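Transcriptional regulator, LacI family (Burkholderia phymatum, PDB 2RGY) probably represses or otherwise regulates transcription as a LacI-type DNA-binding regulator whose periplasmic-binding-protein-like region would sense a small sugar-like effector. Local coordinates at residues 123-136 with 189-201. Sequence-based numbering, arbitrary orientation.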
ATOM      1  N   LEU A 123     -11.065  -0.615 -24.671  1.00 17.22           N
ATOM      2  CA  LEU A 123     -12.028  -1.704 -24.766  1.00 17.09           C
ATOM      3  C   LEU A 123     -12.711  -1.765 -26.132  1.00 17.14           C
ATOM      4  O   LEU A 123     -12.774  -2.817 -26.762  1.00 17.90           O
ATOM      5  CB  LEU A 123     -13.087  -1.566 -23.671  1.00 14.75           C
ATOM      6  CG  LEU A 123     -12.558  -1.739 -22.243  1.00 17.49           C
ATOM      7  CD1 LEU A 123     -13.663  -1.474 -21.225  1.00 18.97           C
ATOM      8  CD2 LEU A 123     -11.996  -3.146 -22.080  1.00 15.40           C
ATOM      9  N   ILE A 124     -13.224  -0.635 -26.590  1.00 18.23           N
ATOM     10  CA  ILE A 124     -13.906  -0.622 -27.864  1.00 21.64           C
ATOM     11  C   ILE A 124     -12.993  -0.999 -29.020  1.00 21.12           C
ATOM     12  O   ILE A 124     -13.401  -1.730 -29.912  1.00 21.64           O
ATOM     13  CB  ILE A 124     -14.562   0.743 -28.123  1.00 21.27           C
ATOM     14  CG1 ILE A 124     -15.775   0.895 -27.193  1.00 21.09           C
ATOM     15  CG2 ILE A 124     -15.012   0.843 -29.586  1.00 22.60           C
ATOM     16  CD1 ILE A 124     -16.238   2.314 -27.010  1.00 24.35           C
ATOM     17  N   GLU A 125     -11.751  -0.529 -28.993  1.00 22.66           N
ATOM     18  CA  GLU A 125     -10.809  -0.839 -30.059  1.00 24.83           C
ATOM     19  C   GLU A 125     -10.485  -2.328 -30.102  1.00 25.38           C
ATOM     20  O   GLU A 125     -10.023  -2.844 -31.124  1.00 23.72           O
ATOM     21  CB  GLU A 125      -9.532  -0.016 -29.886  1.00 27.49           C
ATOM     22  CG  GLU A 125      -9.761   1.477 -30.150  1.00 34.20           C
ATOM     23  CD  GLU A 125      -8.517   2.317 -29.954  1.00 37.53           C
ATOM     24  OE1 GLU A 125      -7.496   1.777 -29.472  1.00 39.04           O
ATOM     25  OE2 GLU A 125      -8.555   3.527 -30.277  1.00 39.68           O
ATOM     26  N   HIS A 126     -10.733  -3.018 -28.992  1.00 23.37           N
ATOM     27  CA  HIS A 126     -10.473  -4.445 -28.933  1.00 23.49           C
ATOM     28  C   HIS A 126     -11.726  -5.246 -29.273  1.00 23.51           C
ATOM     29  O   HIS A 126     -11.829  -6.427 -28.946  1.00 22.87           O
ATOM     30  CB  HIS A 126      -9.916  -4.819 -27.555  1.00 22.62           C
ATOM     31  CG  HIS A 126      -8.460  -4.508 -27.406  1.00 22.57           C
ATOM     32  ND1 HIS A 126      -7.471  -5.409 -27.741  1.00 23.66           N
ATOM     33  CD2 HIS A 126      -7.825  -3.371 -27.042  1.00 20.99           C
ATOM     34  CE1 HIS A 126      -6.289  -4.838 -27.592  1.00 23.07           C
ATOM     35  NE2 HIS A 126      -6.476  -3.600 -27.169  1.00 24.46           N
ATOM     36  N   GLY A 127     -12.675  -4.586 -29.933  1.00 22.67           N
ATOM     37  CA  GLY A 127     -13.895  -5.251 -30.349  1.00 22.91           C
ATOM     38  C   GLY A 127     -15.016  -5.436 -29.342  1.00 23.18           C
ATOM     39  O   GLY A 127     -16.041  -6.018 -29.673  1.00 22.87           O
ATOM     40  N   HIS A 128     -14.850  -4.952 -28.120  1.00 22.64           N
ATOM     41  CA  HIS A 128     -15.904  -5.109 -27.123  1.00 22.12           C
ATOM     42  C   HIS A 128     -17.047  -4.103 -27.335  1.00 23.09           C
ATOM     43  O   HIS A 128     -16.806  -2.903 -27.466  1.00 22.34           O
ATOM     44  CB  HIS A 128     -15.297  -4.960 -25.726  1.00 22.08           C
ATOM     45  CG  HIS A 128     -14.209  -5.951 -25.442  1.00 20.70           C
ATOM     46  ND1 HIS A 128     -14.466  -7.242 -25.024  1.00 20.47           N
ATOM     47  CD2 HIS A 128     -12.866  -5.864 -25.577  1.00 20.44           C
ATOM     48  CE1 HIS A 128     -13.328  -7.901 -24.918  1.00 21.02           C
ATOM     49  NE2 HIS A 128     -12.340  -7.090 -25.249  1.00 20.77           N
ATOM     50  N   ARG A 129     -18.284  -4.604 -27.367  1.00 23.06           N
ATOM     51  CA  ARG A 129     -19.482  -3.779 -27.559  1.00 24.02           C
ATOM     52  C   ARG A 129     -20.383  -3.801 -26.326  1.00 22.93           C
ATOM     53  O   ARG A 129     -21.151  -2.868 -26.094  1.00 22.68           O
ATOM     54  CB  ARG A 129     -20.297  -4.280 -28.761  1.00 25.23           C
ATOM     55  CG  ARG A 129     -19.638  -4.121 -30.119  1.00 28.61           C
ATOM     56  CD  ARG A 129     -19.646  -2.677 -30.606  1.00 29.89           C
ATOM     57  NE  ARG A 129     -20.987  -2.081 -30.594  1.00 31.82           N
ATOM     58  CZ  ARG A 129     -21.248  -0.829 -30.971  1.00 32.62           C
ATOM     59  NH1 ARG A 129     -20.258  -0.048 -31.396  1.00 30.99           N
ATOM     60  NH2 ARG A 129     -22.485  -0.343 -30.895  1.00 32.16           N
ATOM     61  N   LYS A 130     -20.311  -4.886 -25.556  1.00 22.19           N
ATOM     62  CA  LYS A 130     -21.109  -5.033 -24.339  1.00 21.79           C
ATOM     63  C   LYS A 130     -20.133  -4.843 -23.187  1.00 21.91           C
ATOM     64  O   LYS A 130     -19.337  -5.735 -22.886  1.00 20.93           O
ATOM     65  CB  LYS A 130     -21.730  -6.431 -24.263  1.00 24.90           C
ATOM     66  CG  LYS A 130     -22.736  -6.755 -25.361  1.00 28.67           C
ATOM     67  CD  LYS A 130     -24.065  -6.045 -25.145  1.00 32.81           C
ATOM     68  CE  LYS A 130     -25.096  -6.459 -26.199  1.00 35.29           C
ATOM     69  NZ  LYS A 130     -24.614  -6.201 -27.602  1.00 37.02           N
ATOM     70  N   LEU A 131     -20.203  -3.679 -22.548  1.00 20.19           N
ATOM     71  CA  LEU A 131     -19.297  -3.328 -21.469  1.00 19.22           C
ATOM     72  C   LEU A 131     -20.011  -3.183 -20.134  1.00 18.66           C
ATOM     73  O   LEU A 131     -21.230  -3.090 -20.083  1.00 18.55           O
ATOM     74  CB  LEU A 131     -18.612  -2.010 -21.827  1.00 20.43           C
ATOM     75  CG  LEU A 131     -18.070  -1.963 -23.260  1.00 18.86           C
ATOM     76  CD1 LEU A 131     -17.803  -0.536 -23.669  1.00 19.62           C
ATOM     77  CD2 LEU A 131     -16.813  -2.812 -23.350  1.00 19.15           C
ATOM     78  N   ALA A 132     -19.226  -3.161 -19.062  1.00 17.17           N
ATOM     79  CA  ALA A 132     -19.738  -3.008 -17.707  1.00 17.12           C
ATOM     80  C   ALA A 132     -18.777  -2.097 -16.939  1.00 16.61           C
ATOM     81  O   ALA A 132     -17.601  -1.999 -17.281  1.00 18.70           O
ATOM     82  CB  ALA A 132     -19.844  -4.378 -17.020  1.00 16.07           C
ATOM     83  N   VAL A 133     -19.276  -1.437 -15.899  1.00 16.24           N
ATOM     84  CA  VAL A 133     -18.440  -0.543 -15.113  1.00 16.39           C
ATOM     85  C   VAL A 133     -18.640  -0.657 -13.602  1.00 17.02           C
ATOM     86  O   VAL A 133     -19.764  -0.757 -13.119  1.00 18.81           O
ATOM     87  CB  VAL A 133     -18.688   0.932 -15.483  1.00 16.42           C
ATOM     88  CG1 VAL A 133     -17.784   1.822 -14.651  1.00 16.96           C
ATOM     89  CG2 VAL A 133     -18.458   1.163 -16.976  1.00 17.50           C
ATOM     90  N   ILE A 134     -17.533  -0.651 -12.869  1.00 18.60           N
ATOM     91  CA  ILE A 134     -17.562  -0.682 -11.412  1.00 19.23           C
ATOM     92  C   ILE A 134     -16.879   0.630 -11.057  1.00 18.76           C
ATOM     93  O   ILE A 134     -15.681   0.784 -11.276  1.00 18.93           O
ATOM     94  CB  ILE A 134     -16.747  -1.863 -10.839  1.00 19.78           C
ATOM     95  CG1 ILE A 134     -17.465  -3.183 -11.135  1.00 20.02           C
ATOM     96  CG2 ILE A 134     -16.564  -1.680  -9.335  1.00 20.51           C
ATOM     97  CD1 ILE A 134     -16.703  -4.406 -10.675  1.00 21.01           C
ATOM     98  N   SER A 135     -17.639   1.586 -10.533  1.00 20.52           N
ATOM     99  CA  SER A 135     -17.060   2.883 -10.212  1.00 21.87           C
ATOM    100  C   SER A 135     -16.877   3.182  -8.735  1.00 21.39           C
ATOM    101  O   SER A 135     -17.135   2.339  -7.870  1.00 20.07           O
ATOM    102  CB  SER A 135     -17.902   3.999 -10.839  1.00 24.97           C
ATOM    103  OG  SER A 135     -18.994   4.370 -10.004  1.00 26.67           O
ATOM    104  N   GLY A 136     -16.402   4.398  -8.468  1.00 20.50           N
ATOM    105  CA  GLY A 136     -16.219   4.843  -7.107  1.00 20.91           C
ATOM    106  C   GLY A 136     -17.496   5.562  -6.743  1.00 21.85           C
ATOM    107  O   GLY A 136     -18.462   5.509  -7.506  1.00 21.55           O
ATOM    108  N   PRO A 189     -25.130  -9.245 -19.371  1.00 28.52           N
ATOM    109  CA  PRO A 189     -24.035  -9.674 -20.242  1.00 28.65           C
ATOM    110  C   PRO A 189     -22.970  -8.592 -20.401  1.00 26.79           C
ATOM    111  O   PRO A 189     -23.278  -7.402 -20.348  1.00 28.07           O
ATOM    112  CB  PRO A 189     -24.751  -9.976 -21.552  1.00 29.35           C
ATOM    113  CG  PRO A 189     -25.800  -8.918 -21.583  1.00 30.80           C
ATOM    114  CD  PRO A 189     -26.341  -8.951 -20.157  1.00 30.02           C
ATOM    115  N   PHE A 190     -21.721  -9.008 -20.582  1.00 24.35           N
ATOM    116  CA  PHE A 190     -20.622  -8.068 -20.779  1.00 23.52           C
ATOM    117  C   PHE A 190     -19.333  -8.824 -21.065  1.00 23.51           C
ATOM    118  O   PHE A 190     -19.084  -9.881 -20.493  1.00 22.56           O
ATOM    119  CB  PHE A 190     -20.451  -7.159 -19.551  1.00 22.15           C
ATOM    120  CG  PHE A 190     -19.824  -7.834 -18.372  1.00 22.79           C
ATOM    121  CD1 PHE A 190     -18.436  -7.873 -18.234  1.00 20.12           C
ATOM    122  CD2 PHE A 190     -20.621  -8.435 -17.398  1.00 20.50           C
ATOM    123  CE1 PHE A 190     -17.839  -8.504 -17.134  1.00 23.81           C
ATOM    124  CE2 PHE A 190     -20.049  -9.071 -16.293  1.00 22.74           C
ATOM    125  CZ  PHE A 190     -18.643  -9.107 -16.156  1.00 23.08           C
ATOM    126  N   THR A 191     -18.520  -8.297 -21.971  1.00 22.55           N
ATOM    127  CA  THR A 191     -17.265  -8.954 -22.291  1.00 23.07           C
ATOM    128  C   THR A 191     -16.096  -8.073 -21.891  1.00 22.54           C
ATOM    129  O   THR A 191     -14.952  -8.516 -21.901  1.00 20.74           O
ATOM    130  CB  THR A 191     -17.149  -9.272 -23.797  1.00 22.91           C
ATOM    131  OG1 THR A 191     -17.172  -8.053 -24.547  1.00 24.11           O
ATOM    132  CG2 THR A 191     -18.295 -10.176 -24.239  1.00 23.03           C
ATOM    133  N   GLY A 192     -16.400  -6.826 -21.541  1.00 22.43           N
ATOM    134  CA  GLY A 192     -15.368  -5.880 -21.147  1.00 21.65           C
ATOM    135  C   GLY A 192     -15.785  -5.116 -19.911  1.00 21.44           C
ATOM    136  O   GLY A 192     -16.911  -4.622 -19.832  1.00 24.21           O
ATOM    137  N   LEU A 193     -14.873  -5.005 -18.949  1.00 21.47           N
ATOM    138  CA  LEU A 193     -15.148  -4.329 -17.679  1.00 19.00           C
ATOM    139  C   LEU A 193     -14.179  -3.198 -17.358  1.00 17.95           C
ATOM    140  O   LEU A 193     -12.965  -3.353 -17.472  1.00 18.71           O
ATOM    141  CB  LEU A 193     -15.103  -5.349 -16.532  1.00 16.57           C
ATOM    142  CG  LEU A 193     -15.146  -4.800 -15.096  1.00 18.52           C
ATOM    143  CD1 LEU A 193     -16.491  -4.158 -14.833  1.00 15.92           C
ATOM    144  CD2 LEU A 193     -14.901  -5.928 -14.103  1.00 17.11           C
ATOM    145  N   PHE A 194     -14.729  -2.060 -16.956  1.00 17.26           N
ATOM    146  CA  PHE A 194     -13.920  -0.916 -16.574  1.00 16.22           C
ATOM    147  C   PHE A 194     -14.080  -0.664 -15.077  1.00 16.34           C
ATOM    148  O   PHE A 194     -15.196  -0.475 -14.586  1.00 16.88           O
ATOM    149  CB  PHE A 194     -14.346   0.327 -17.348  1.00 14.48           C
ATOM    150  CG  PHE A 194     -13.714   1.594 -16.855  1.00 14.96           C
ATOM    151  CD1 PHE A 194     -12.357   1.638 -16.525  1.00 14.96           C
ATOM    152  CD2 PHE A 194     -14.462   2.770 -16.786  1.00 15.63           C
ATOM    153  CE1 PHE A 194     -11.747   2.839 -16.139  1.00 16.07           C
ATOM    154  CE2 PHE A 194     -13.869   3.988 -16.401  1.00 17.30           C
ATOM    155  CZ  PHE A 194     -12.509   4.025 -16.078  1.00 16.24           C
ATOM    156  N   CYS A 195     -12.960  -0.677 -14.364  1.00 17.87           N
ATOM    157  CA  CYS A 195     -12.947  -0.434 -12.926  1.00 18.60           C
ATOM    158  C   CYS A 195     -12.321   0.926 -12.636  1.00 18.91           C
ATOM    159  O   CYS A 195     -11.205   1.211 -13.067  1.00 19.10           O
ATOM    160  CB  CYS A 195     -12.162  -1.533 -12.218  1.00 20.01           C
ATOM    161  SG  CYS A 195     -12.962  -3.131 -12.349  1.00 25.12           S
ATOM    162  N   ALA A 196     -13.048   1.747 -11.887  1.00 18.32           N
ATOM    163  CA  ALA A 196     -12.629   3.103 -11.540  1.00 19.29           C
ATOM    164  C   ALA A 196     -11.221   3.246 -10.958  1.00 19.57           C
ATOM    165  O   ALA A 196     -10.652   4.339 -10.987  1.00 18.47           O
ATOM    166  CB  ALA A 196     -13.654   3.729 -10.597  1.00 20.21           C
ATOM    167  N   ASN A 197     -10.677   2.163 -10.409  1.00 18.34           N
ATOM    168  CA  ASN A 197      -9.315   2.190  -9.877  1.00 18.08           C
ATOM    169  C   ASN A 197      -8.750   0.776  -9.869  1.00 19.07           C
ATOM    170  O   ASN A 197      -9.506  -0.198  -9.870  1.00 17.59           O
ATOM    171  CB  ASN A 197      -9.265   2.841  -8.478  1.00 17.84           C
ATOM    172  CG  ASN A 197      -9.690   1.908  -7.352  1.00 18.86           C
ATOM    173  OD1 ASN A 197     -10.358   0.895  -7.568  1.00 19.70           O
ATOM    174  ND2 ASN A 197      -9.312   2.269  -6.128  1.00 18.72           N
ATOM    175  N   ASP A 198      -7.426   0.675  -9.897  1.00 19.14           N
ATOM    176  CA  ASP A 198      -6.750  -0.620  -9.919  1.00 21.85           C
ATOM    177  C   ASP A 198      -7.123  -1.524  -8.743  1.00 21.08           C
ATOM    178  O   ASP A 198      -7.207  -2.743  -8.902  1.00 22.59           O
ATOM    179  CB  ASP A 198      -5.225  -0.428  -9.956  1.00 21.95           C
ATOM    180  CG  ASP A 198      -4.736   0.142 -11.286  1.00 24.81           C
ATOM    181  OD1 ASP A 198      -5.515   0.158 -12.262  1.00 25.76           O
ATOM    182  OD2 ASP A 198      -3.568   0.567 -11.366  1.00 26.30           O
ATOM    183  N   THR A 199      -7.342  -0.929  -7.575  1.00 20.21           N
ATOM    184  CA  THR A 199      -7.697  -1.693  -6.384  1.00 19.44           C
ATOM    185  C   THR A 199      -8.949  -2.524  -6.616  1.00 18.07           C
ATOM    186  O   THR A 199      -8.943  -3.733  -6.406  1.00 18.42           O
ATOM    187  CB  THR A 199      -7.927  -0.766  -5.173  1.00 20.54           C
ATOM    188  OG1 THR A 199      -6.684  -0.153  -4.810  1.00 24.11           O
ATOM    189  CG2 THR A 199      -8.451  -1.553  -3.968  1.00 20.06           C
HETATM  190  N   MSE A 200     -10.023  -1.882  -7.058  1.00 17.03           N
HETATM  191  CA  MSE A 200     -11.256  -2.614  -7.290  1.00 16.14           C
HETATM  192  C   MSE A 200     -11.069  -3.595  -8.458  1.00 17.21           C
HETATM  193  O   MSE A 200     -11.647  -4.684  -8.462  1.00 16.42           O
HETATM  194  CB  MSE A 200     -12.416  -1.650  -7.572  1.00 16.56           C
HETATM  195  CG  MSE A 200     -12.767  -0.694  -6.418  1.00 13.64           C
HETATM  196 SE   MSE A 200     -14.343   0.188  -6.670  1.00 10.06          SE
HETATM  197  CE  MSE A 200     -13.922   1.236  -8.065  1.00 13.09           C
ATOM    198  N   ALA A 201     -10.253  -3.213  -9.438  1.00 16.98           N
ATOM    199  CA  ALA A 201      -9.993  -4.070 -10.594  1.00 16.56           C
ATOM    200  C   ALA A 201      -9.338  -5.370 -10.148  1.00 16.43           C
ATOM    201  O   ALA A 201      -9.676  -6.443 -10.634  1.00 15.42           O
ATOM    202  CB  ALA A 201      -9.094  -3.350 -11.605  1.00 15.15           C
TER
HETATM  203  O   HOH W   1     -18.815  -7.223 -26.339  1.00 20.48           O
HETATM  204  O   HOH W   2     -23.292  -4.674 -21.368  1.00 34.33           O
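L123, on the last turn of helix 112-125, lays its CD1 methyl 4.3 Å from CB of F194, joining helix to sheet through apolar contact. A Schellman motif then ends the helix, with G127 supplying the positive phi. H128, which follows, turns its ring edge to T191: ND1 and OG1 lie 2.9 Å apart in a nearly straight hydrogen bond (171°), while NE2 bonds to A281 O, so both ring nitrogens of this buried histidine are used. The carbonyl of K130 takes T191 N at 2.8 Å and, weakly, G192 N. Strands 131-135 and 192-195 run parallel here, neighbours within the mixed sheet of one lobe of the periplasmic-binding-protein fold. Beside L131 stands G192, where a CB would collide with L131 CD2. A132 is small enough to sit over one face of the F190 ring, its CB 4.1 Å from the centroid. V133 and F194 point the same way, CG1 against CD2, on the face where helix 141-155 adds F150. On the A132 face, I134 spreads its two branches: CG1 meets L193 CD1, whereas CG2, anti to the backbone N, reaches M200 SE (selenomethionine) at 3.9 Å. S135 CA and G136 N pack against the compact CB of A196.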